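Long-range contacts in glycosyl hydrolases family 2, sugar binding domain protein (Bacteroides uniformis str. 3978 T3 ii, PDB 6D1P), which is a gut bacterial beta-glucuronidase of glycoside hydrolase family 2, which probably cleaves O-glycosidic bonds to release glucuronic acid from its substrates: residues A[349-354]-A[377-382]; A[371-376]-A[415-420]; A[516-521]-A[773-778]. All coordinates share one frame; numbering follows the deposited sequence.

Contact 1 of 3, residues A[349-354]-A[377-382]; sequences EMQQIK and DELGLL
K354 starts out with CG anti to the backbone N (chi1 179°), and a bend at chi2 (71°) turns the rest of the chain toward the end of helix 370-379. Its ammonium group meets two successive carbonyls there. K354 NZ donates to L379 O at 2.7 Å and to G380 O at 3.0 Å. Both approaches are somewhat tilted from the carbonyl planes. The two bonds grip the chain where it leaves the helix; G380 is the first residue with non-helical angles and has a positive phi. P278 O is a further, weak acceptor for NZ.

The aliphatic part of K354 runs past L379 in the opposite direction. Beside it L379 sends CD1 against the backbone of helix 343-356, 3.7 Å from M350 C. M350 is bent at chi2 and chi3, which puts its methyl CE 3.6 Å from L381 CD1. I353 CG2 lies on the same L381 methyl, CD1, at a longer 4.2 Å.

The contact joins two neighbouring helices of the TIM barrel domain. M350 also packs on I372, L375 and C376 of helix 370-379. I353 reaches inward to I361 on strand 360-362 and T328 on strand 321-329. After L381 the chain enters strand 382-386, which lies parallel to strand 360-362.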
loop_
_atom_site.group_PDB
_atom_site.type_symbol
_atom_site.label_atom_id
_atom_site.label_comp_id
_atom_site.label_asym_id
_atom_site.label_seq_id
_atom_site.Cartn_x
_atom_site.Cartn_y
_atom_site.Cartn_z
ATOM N N GLU A 349 -2.911 -27.902 13.634
ATOM C CA GLU A 349 -2.854 -27.067 14.831
ATOM C C GLU A 349 -3.772 -27.599 15.919
ATOM O O GLU A 349 -3.378 -27.694 17.088
ATOM C CB GLU A 349 -3.210 -25.623 14.480
ATOM C CG GLU A 349 -3.456 -24.713 15.683
ATOM C CD GLU A 349 -3.959 -23.327 15.255
ATOM O OE1 GLU A 349 -4.093 -23.112 14.015
ATOM O OE2 GLU A 349 -4.228 -22.468 16.139
ATOM N N MET A 350 -5.005 -27.944 15.558
ATOM C CA MET A 350 -5.931 -28.480 16.554
ATOM C C MET A 350 -5.389 -29.771 17.168
ATOM O O MET A 350 -5.448 -29.955 18.392
ATOM C CB MET A 350 -7.312 -28.685 15.928
ATOM C CG MET A 350 -7.936 -27.403 15.368
ATOM S SD MET A 350 -7.939 -26.032 16.551
ATOM C CE MET A 350 -8.952 -26.708 17.860
ATOM N N GLN A 351 -4.796 -30.648 16.348
ATOM C CA GLN A 351 -4.132 -31.832 16.899
ATOM C C GLN A 351 -3.033 -31.445 17.878
ATOM O O GLN A 351 -2.901 -32.060 18.940
ATOM C CB GLN A 351 -3.555 -32.708 15.779
ATOM C CG GLN A 351 -4.439 -33.885 15.401
ATOM C CD GLN A 351 -3.896 -34.692 14.228
ATOM O OE1 GLN A 351 -2.763 -35.198 14.269
ATOM N NE2 GLN A 351 -4.712 -34.828 13.174
ATOM N N GLN A 352 -2.236 -30.433 17.542
ATOM C CA GLN A 352 -1.172 -30.014 18.445
ATOM C C GLN A 352 -1.740 -29.578 19.791
ATOM O O GLN A 352 -1.142 -29.832 20.849
ATOM C CB GLN A 352 -0.378 -28.879 17.802
ATOM C CG GLN A 352 1.094 -28.799 18.188
ATOM C CD GLN A 352 1.805 -27.635 17.476
ATOM O OE1 GLN A 352 1.151 -26.751 16.927
ATOM N NE2 GLN A 352 3.134 -27.634 17.493
ATOM N N ILE A 353 -2.903 -28.925 19.761
ATOM C CA ILE A 353 -3.561 -28.477 20.981
ATOM C C ILE A 353 -4.073 -29.677 21.770
ATOM O O ILE A 353 -3.794 -29.817 22.970
ATOM C CB ILE A 353 -4.697 -27.493 20.634
ATOM C CG1 ILE A 353 -4.111 -26.225 20.001
ATOM C CG2 ILE A 353 -5.549 -27.192 21.859
ATOM C CD1 ILE A 353 -5.111 -25.162 19.672
ATOM N N LYS A 354 -4.836 -30.550 21.102
ATOM C CA LYS A 354 -5.333 -31.764 21.741
ATOM C C LYS A 354 -4.199 -32.561 22.382
ATOM O O LYS A 354 -4.304 -32.986 23.535
ATOM C CB LYS A 354 -6.080 -32.621 20.721
ATOM C CG LYS A 354 -6.607 -33.922 21.313
ATOM C CD LYS A 354 -7.771 -33.670 22.254
ATOM C CE LYS A 354 -8.235 -34.970 22.919
ATOM N NZ LYS A 354 -9.572 -34.775 23.554
ATOM N N ASP A 377 -15.505 -30.747 17.963
ATOM C CA ASP A 377 -16.403 -31.888 18.080
ATOM C C ASP A 377 -15.651 -33.215 17.984
ATOM O O ASP A 377 -15.925 -34.155 18.743
ATOM C CB ASP A 377 -17.475 -31.813 17.001
ATOM C CG ASP A 377 -18.506 -30.752 17.290
ATOM O OD1 ASP A 377 -18.416 -30.117 18.354
ATOM O OD2 ASP A 377 -19.416 -30.541 16.463
ATOM N N GLU A 378 -14.689 -33.310 17.064
ATOM C CA GLU A 378 -14.106 -34.599 16.726
ATOM C C GLU A 378 -12.944 -34.988 17.638
ATOM O O GLU A 378 -12.843 -36.149 18.050
ATOM C CB GLU A 378 -13.671 -34.579 15.262
ATOM C CG GLU A 378 -12.826 -35.753 14.830
ATOM C CD GLU A 378 -12.119 -35.490 13.493
ATOM O OE1 GLU A 378 -12.685 -34.773 12.623
ATOM O OE2 GLU A 378 -10.987 -35.993 13.321
ATOM N N LEU A 379 -12.063 -34.054 17.969
ATOM C CA LEU A 379 -10.958 -34.395 18.847
ATOM C C LEU A 379 -11.344 -34.352 20.308
ATOM O O LEU A 379 -10.688 -34.996 21.137
ATOM C CB LEU A 379 -9.791 -33.441 18.628
ATOM C CG LEU A 379 -9.306 -33.299 17.187
ATOM C CD1 LEU A 379 -8.208 -32.213 17.092
ATOM C CD2 LEU A 379 -8.822 -34.645 16.661
ATOM N N GLY A 380 -12.365 -33.587 20.656
ATOM C CA GLY A 380 -12.737 -33.500 22.049
ATOM C C GLY A 380 -12.224 -32.243 22.708
ATOM O O GLY A 380 -11.319 -32.287 23.548
ATOM N N LEU A 381 -12.810 -31.109 22.327
ATOM C CA LEU A 381 -12.474 -29.819 22.910
ATOM C C LEU A 381 -13.765 -29.065 23.140
ATOM O O LEU A 381 -14.516 -28.819 22.190
ATOM C CB LEU A 381 -11.549 -29.007 21.994
ATOM C CG LEU A 381 -10.138 -29.555 21.791
ATOM C CD1 LEU A 381 -9.337 -28.646 20.840
ATOM C CD2 LEU A 381 -9.413 -29.706 23.121
ATOM N N LEU A 382 -14.026 -28.708 24.393
ATOM C CA LEU A 382 -15.141 -27.827 24.680
ATOM C C LEU A 382 -14.823 -26.420 24.168
ATOM O O LEU A 382 -13.654 -26.036 24.051
ATOM C CB LEU A 382 -15.438 -27.828 26.180
ATOM C CG LEU A 382 -16.120 -29.108 26.676
ATOM C CD1 LEU A 382 -15.932 -29.274 28.156
ATOM C CD2 LEU A 382 -17.592 -29.080 26.327
#

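Contact 2 of 3, residues A[371-376]-A[415-420]; sequences IILRLC and RNHPSV
L373 and C376 sit one turn apart on helix 370-379 and meet H417 and S419, the residues whose CA atoms lie nearest theirs. The segment 415-420 is irregular. It makes a type I beta turn from H417 to V420, closed by a weak bond from V420 N to H417 O, and then enters strand 420-432. The turn presents the side chains of H417 and S419 to the helix.

L373 lies over one face of the H417 imidazole. Its CB is 3.5 Å from the ring centroid and only 10° off the ring normal, a CH-pi contact. The two side chains cross at about a right angle. L373 has CG anti to its carbonyl carbon (chi1 -79°), and L373 CD1 then reaches past the ring to V420 CG2 at 3.6 Å. R374 adds a looser touch, its CG 4.1 Å from H417 CE1. Further along the helix, C376 CB packs 3.6 Å from S419 OG.

Between the two segments the contact is made by packing. The polar ends are held by D377, the next residue of the same helix. Its OD2 is hydrogen-bonded to H417 ND1 and its OD1 to S419 OG. The ring of H414 adds an edge-to-face contact to H417. The bond to D377 probably fixes the rotation of the imidazole, so that its face stays turned to L373. The nearby carboxylate would be expected to stabilise a positive charge on the ring. One helix thus grips the turn that leads into strand 420-432 by apolar cover and a carboxylate together.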
loop_
_atom_site.group_PDB
_atom_site.type_symbol
_atom_site.label_atom_id
_atom_site.label_comp_id
_atom_site.label_asym_id
_atom_site.label_seq_id
_atom_site.Cartn_x
_atom_site.Cartn_y
_atom_site.Cartn_z
ATOM N N ILE A 371 -14.575 -25.409 10.215
ATOM C CA ILE A 371 -13.589 -26.483 10.286
ATOM C C ILE A 371 -13.056 -26.620 11.700
ATOM O O ILE A 371 -12.788 -27.732 12.172
ATOM C CB ILE A 371 -12.451 -26.234 9.278
ATOM C CG1 ILE A 371 -13.036 -26.091 7.876
ATOM C CG2 ILE A 371 -11.454 -27.366 9.307
ATOM C CD1 ILE A 371 -12.074 -25.544 6.862
ATOM N N ILE A 372 -12.895 -25.496 12.400
ATOM C CA ILE A 372 -12.403 -25.553 13.774
ATOM C C ILE A 372 -13.444 -26.186 14.687
ATOM O O ILE A 372 -13.114 -26.983 15.574
ATOM C CB ILE A 372 -12.018 -24.145 14.251
ATOM C CG1 ILE A 372 -10.954 -23.530 13.316
ATOM C CG2 ILE A 372 -11.588 -24.188 15.709
ATOM C CD1 ILE A 372 -9.607 -24.140 13.454
ATOM N N LEU A 373 -14.716 -25.841 14.480
ATOM C CA LEU A 373 -15.791 -26.404 15.290
ATOM C C LEU A 373 -15.877 -27.913 15.100
ATOM O O LEU A 373 -15.944 -28.672 16.076
ATOM C CB LEU A 373 -17.116 -25.726 14.927
ATOM C CG LEU A 373 -17.396 -24.334 15.507
ATOM C CD1 LEU A 373 -17.707 -24.494 16.977
ATOM C CD2 LEU A 373 -16.249 -23.301 15.307
ATOM N N ARG A 374 -15.865 -28.367 13.841
ATOM C CA ARG A 374 -15.848 -29.802 13.583
ATOM C C ARG A 374 -14.655 -30.466 14.255
ATOM O O ARG A 374 -14.794 -31.528 14.870
ATOM C CB ARG A 374 -15.838 -30.069 12.081
ATOM C CG ARG A 374 -17.157 -29.790 11.411
ATOM C CD ARG A 374 -16.986 -29.644 9.909
ATOM N NE ARG A 374 -17.626 -28.416 9.459
ATOM C CZ ARG A 374 -17.287 -27.735 8.372
ATOM N NH1 ARG A 374 -16.291 -28.160 7.590
ATOM N NH2 ARG A 374 -17.943 -26.616 8.084
ATOM N N LEU A 375 -13.476 -29.840 14.185
ATOM C CA LEU A 375 -12.314 -30.417 14.858
ATOM C C LEU A 375 -12.501 -30.483 16.375
ATOM O O LEU A 375 -12.042 -31.435 17.020
ATOM C CB LEU A 375 -11.058 -29.626 14.494
ATOM C CG LEU A 375 -10.524 -29.917 13.081
ATOM C CD1 LEU A 375 -9.656 -28.750 12.548
ATOM C CD2 LEU A 375 -9.757 -31.245 13.046
ATOM N N CYS A 376 -13.171 -29.499 16.961
ATOM C CA CYS A 376 -13.425 -29.544 18.397
ATOM C C CYS A 376 -14.417 -30.655 18.731
ATOM O O CYS A 376 -14.203 -31.437 19.664
ATOM C CB CYS A 376 -13.927 -28.175 18.874
ATOM S SG CYS A 376 -12.631 -26.893 18.834
ATOM N N ARG A 415 -24.968 -24.006 16.527
ATOM C CA ARG A 415 -25.656 -24.596 17.673
ATOM C C ARG A 415 -25.672 -26.120 17.660
ATOM O O ARG A 415 -25.857 -26.723 18.718
ATOM C CB ARG A 415 -27.079 -24.099 17.746
ATOM C CG ARG A 415 -27.899 -24.437 16.545
ATOM C CD ARG A 415 -29.251 -23.830 16.753
ATOM N NE ARG A 415 -29.992 -23.583 15.531
ATOM C CZ ARG A 415 -30.983 -22.703 15.470
ATOM N NH1 ARG A 415 -31.300 -22.017 16.558
ATOM N NH2 ARG A 415 -31.642 -22.494 14.338
ATOM N N ASN A 416 -25.496 -26.763 16.508
ATOM C CA ASN A 416 -25.494 -28.217 16.485
ATOM C C ASN A 416 -24.192 -28.815 17.001
ATOM O O ASN A 416 -24.120 -30.035 17.176
ATOM C CB ASN A 416 -25.757 -28.736 15.064
ATOM C CG ASN A 416 -27.151 -28.399 14.557
ATOM O OD1 ASN A 416 -27.997 -27.895 15.296
ATOM N ND2 ASN A 416 -27.401 -28.699 13.288
ATOM N N HIS A 417 -23.167 -28.005 17.245
ATOM C CA HIS A 417 -21.894 -28.552 17.692
ATOM C C HIS A 417 -21.957 -28.864 19.178
ATOM O O HIS A 417 -22.163 -27.949 19.987
ATOM C CB HIS A 417 -20.756 -27.588 17.412
ATOM C CG HIS A 417 -20.497 -27.386 15.957
ATOM N ND1 HIS A 417 -19.809 -28.302 15.192
ATOM C CD2 HIS A 417 -20.857 -26.388 15.118
ATOM C CE1 HIS A 417 -19.746 -27.875 13.946
ATOM N NE2 HIS A 417 -20.372 -26.713 13.875
ATOM N N PRO A 418 -21.781 -30.120 19.583
ATOM C CA PRO A 418 -21.764 -30.415 21.020
ATOM C C PRO A 418 -20.591 -29.783 21.737
ATOM O O PRO A 418 -20.686 -29.555 22.948
ATOM C CB PRO A 418 -21.698 -31.947 21.066
ATOM C CG PRO A 418 -21.054 -32.324 19.775
ATOM C CD PRO A 418 -21.548 -31.321 18.767
ATOM N N SER A 419 -19.494 -29.469 21.032
ATOM C CA SER A 419 -18.335 -28.893 21.709
ATOM C C SER A 419 -18.645 -27.544 22.348
ATOM O O SER A 419 -17.951 -27.145 23.290
ATOM C CB SER A 419 -17.155 -28.756 20.737
ATOM O OG SER A 419 -17.447 -27.845 19.690
ATOM N N VAL A 420 -19.674 -26.847 21.881
ATOM C CA VAL A 420 -19.923 -25.468 22.290
ATOM C C VAL A 420 -20.793 -25.447 23.538
ATOM O O VAL A 420 -21.929 -25.933 23.525
ATOM C CB VAL A 420 -20.587 -24.664 21.164
ATOM C CG1 VAL A 420 -21.027 -23.318 21.698
ATOM C CG2 VAL A 420 -19.614 -24.499 19.979
#

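Contact 3 of 3, residues A[516-521]-A[773-778]; sequences DSHAGR and RRIQAA
R521 and H518 reach the end of strand 774-776 with three hydrogen bonds. R521 NH2 gives two of them, to A777 O at 2.9 Å and to Q776 OE1 at 3.1 Å, both at the edge of the guanidinium. The bond to Q776 is nearly straight (173°) and uses a lone pair of OE1. H518 NE2 donates to Q776 O at 2.8 Å. This oxygen lies in the ring plane, but the donor stands 40° out of the carbonyl plane. I775 CG1 comes to the same ring edge, 3.5 Å from H518 CE1. A778 CB packs against G520 O at 3.5 Å.

Two waters fill in around the arginine. One accepts from R521 NE and donates to A777 O. The other takes a weak bond from NH1 and donates to Q776 OE1.

R521 has CG anti to the backbone N and bends at chi3 (-75°), which swings the guanidinium to Q776 and A777. H518 CD2 sits over the face of the R521 guanidinium, 3.5 Å above its plane. A type II turn, closed by R521 N to H518 O, brings the two residues together. If R521 were an alanine, Q776 OE1 and A777 O would probably lose their charged donor, and the two waters one of their partners.

The contact ties a TIM barrel loop to an edge strand of the C-terminal sheet. Two of the three bonds end on backbone oxygens; only the one to OE1 needs the Q776 side chain. H518 donates from NE2, which fits ND1 accepting from Q596 NE2.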
loop_
_atom_site.group_PDB
_atom_site.type_symbol
_atom_site.label_atom_id
_atom_site.label_comp_id
_atom_site.label_asym_id
_atom_site.label_seq_id
_atom_site.Cartn_x
_atom_site.Cartn_y
_atom_site.Cartn_z
ATOM N N ASP A 516 4.054 -13.179 27.857
ATOM C CA ASP A 516 4.878 -13.244 26.660
ATOM C C ASP A 516 6.192 -13.955 26.939
ATOM O O ASP A 516 6.782 -13.822 28.019
ATOM C CB ASP A 516 5.186 -11.838 26.116
ATOM C CG ASP A 516 3.942 -11.111 25.587
ATOM O OD1 ASP A 516 3.692 -11.153 24.364
ATOM O OD2 ASP A 516 3.196 -10.502 26.396
ATOM N N SER A 517 6.670 -14.692 25.939
ATOM C CA SER A 517 8.042 -15.165 25.973
ATOM C C SER A 517 8.605 -15.143 24.557
ATOM O O SER A 517 7.984 -15.646 23.621
ATOM C CB SER A 517 8.154 -16.569 26.594
ATOM O OG SER A 517 7.388 -17.528 25.900
ATOM N N HIS A 518 9.768 -14.539 24.427
ATOM C CA HIS A 518 10.558 -14.492 23.206
ATOM C C HIS A 518 11.166 -15.872 23.020
ATOM O O HIS A 518 12.092 -16.246 23.745
ATOM C CB HIS A 518 11.630 -13.420 23.369
ATOM C CG HIS A 518 12.302 -12.991 22.106
ATOM N ND1 HIS A 518 11.645 -12.900 20.898
ATOM C CD2 HIS A 518 13.560 -12.532 21.887
ATOM C CE1 HIS A 518 12.483 -12.443 19.982
ATOM N NE2 HIS A 518 13.649 -12.213 20.557
ATOM N N ALA A 519 10.612 -16.655 22.093
ATOM C CA ALA A 519 11.141 -17.985 21.826
ATOM C C ALA A 519 12.660 -17.947 21.695
ATOM O O ALA A 519 13.224 -17.090 20.993
ATOM C CB ALA A 519 10.511 -18.560 20.558
ATOM N N GLY A 520 13.318 -18.837 22.442
ATOM C CA GLY A 520 14.763 -18.979 22.431
ATOM C C GLY A 520 15.528 -18.054 23.351
ATOM O O GLY A 520 16.763 -18.115 23.369
ATOM N N ARG A 521 14.854 -17.180 24.096
ATOM C CA ARG A 521 15.511 -16.387 25.133
ATOM C C ARG A 521 15.342 -17.090 26.486
ATOM O O ARG A 521 14.240 -17.537 26.813
ATOM C CB ARG A 521 14.934 -14.972 25.176
ATOM C CG ARG A 521 15.428 -14.133 26.336
ATOM C CD ARG A 521 14.722 -12.789 26.344
ATOM N NE ARG A 521 15.235 -11.920 25.287
ATOM C CZ ARG A 521 14.611 -10.822 24.857
ATOM N NH1 ARG A 521 13.443 -10.464 25.389
ATOM N NH2 ARG A 521 15.145 -10.083 23.883
ATOM N N ARG A 773 12.893 -10.002 9.817
ATOM C CA ARG A 773 13.934 -9.089 9.353
ATOM C C ARG A 773 14.534 -8.276 10.495
ATOM O O ARG A 773 15.721 -7.913 10.447
ATOM C CB ARG A 773 13.339 -8.142 8.306
ATOM C CG ARG A 773 14.371 -7.261 7.629
ATOM C CD ARG A 773 13.755 -6.202 6.733
ATOM N NE ARG A 773 13.466 -4.965 7.458
ATOM C CZ ARG A 773 14.400 -4.105 7.862
ATOM N NH1 ARG A 773 15.692 -4.346 7.621
ATOM N NH2 ARG A 773 14.040 -3.005 8.512
ATOM N N ARG A 774 13.716 -7.932 11.497
ATOM C CA ARG A 774 14.174 -7.241 12.697
ATOM C C ARG A 774 13.633 -7.950 13.932
ATOM O O ARG A 774 12.431 -8.211 14.032
ATOM C CB ARG A 774 13.738 -5.777 12.701
ATOM C CG ARG A 774 14.158 -5.043 13.946
ATOM C CD ARG A 774 13.502 -3.693 13.969
ATOM N NE ARG A 774 13.855 -2.982 12.757
ATOM C CZ ARG A 774 13.050 -2.152 12.098
ATOM N NH1 ARG A 774 11.816 -1.902 12.530
ATOM N NH2 ARG A 774 13.496 -1.565 11.002
ATOM N N ILE A 775 14.515 -8.233 14.882
ATOM C CA ILE A 775 14.144 -9.029 16.042
ATOM C C ILE A 775 15.164 -8.766 17.137
ATOM O O ILE A 775 16.370 -8.682 16.879
ATOM C CB ILE A 775 14.053 -10.532 15.660
ATOM C CG1 ILE A 775 13.633 -11.404 16.829
ATOM C CG2 ILE A 775 15.371 -11.030 15.163
ATOM C CD1 ILE A 775 13.368 -12.852 16.415
ATOM N N GLN A 776 14.675 -8.646 18.369
ATOM C CA GLN A 776 15.576 -8.560 19.512
ATOM C C GLN A 776 16.390 -9.838 19.656
ATOM O O GLN A 776 15.888 -10.941 19.423
ATOM C CB GLN A 776 14.791 -8.324 20.791
ATOM C CG GLN A 776 14.231 -6.928 20.906
ATOM C CD GLN A 776 13.429 -6.779 22.185
ATOM O OE1 GLN A 776 13.560 -7.591 23.108
ATOM N NE2 GLN A 776 12.576 -5.765 22.234
ATOM N N ALA A 777 17.650 -9.683 20.049
ATOM C CA ALA A 777 18.520 -10.831 20.250
ATOM C C ALA A 777 18.011 -11.701 21.403
ATOM O O ALA A 777 17.368 -11.222 22.341
ATOM C CB ALA A 777 19.941 -10.360 20.534
ATOM N N ALA A 778 18.283 -13.001 21.307
ATOM C CA ALA A 778 17.887 -13.989 22.308
ATOM C C ALA A 778 19.181 -14.504 22.927
ATOM O O ALA A 778 19.865 -15.339 22.326
ATOM C CB ALA A 778 17.077 -15.116 21.683
HETATM O O HOH W 1 18.117 -11.977 25.280
HETATM O O HOH W 2 11.982 -7.524 25.957
#

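How the contacts relate
From the N terminus, helix 343-356 comes first, and contact 1 closes a short loop through strand 360-362 back to the end of helix 370-379. Contact 2 opens on that helix before contact 1 has closed, so the two cross. It closes at the turn before strand 420-432. Their centres lie 10 Å apart, and they meet through D377, which belongs to contact 1 but reaches the turn of contact 2. Together they tie successive helices and strands of the TIM barrel domain. Contact 3 follows in series, its 516-521 loop still in that domain and its partner far along the chain. It joins the barrel to the C-terminal sheet, on the other side of the chain's centre from contact 2.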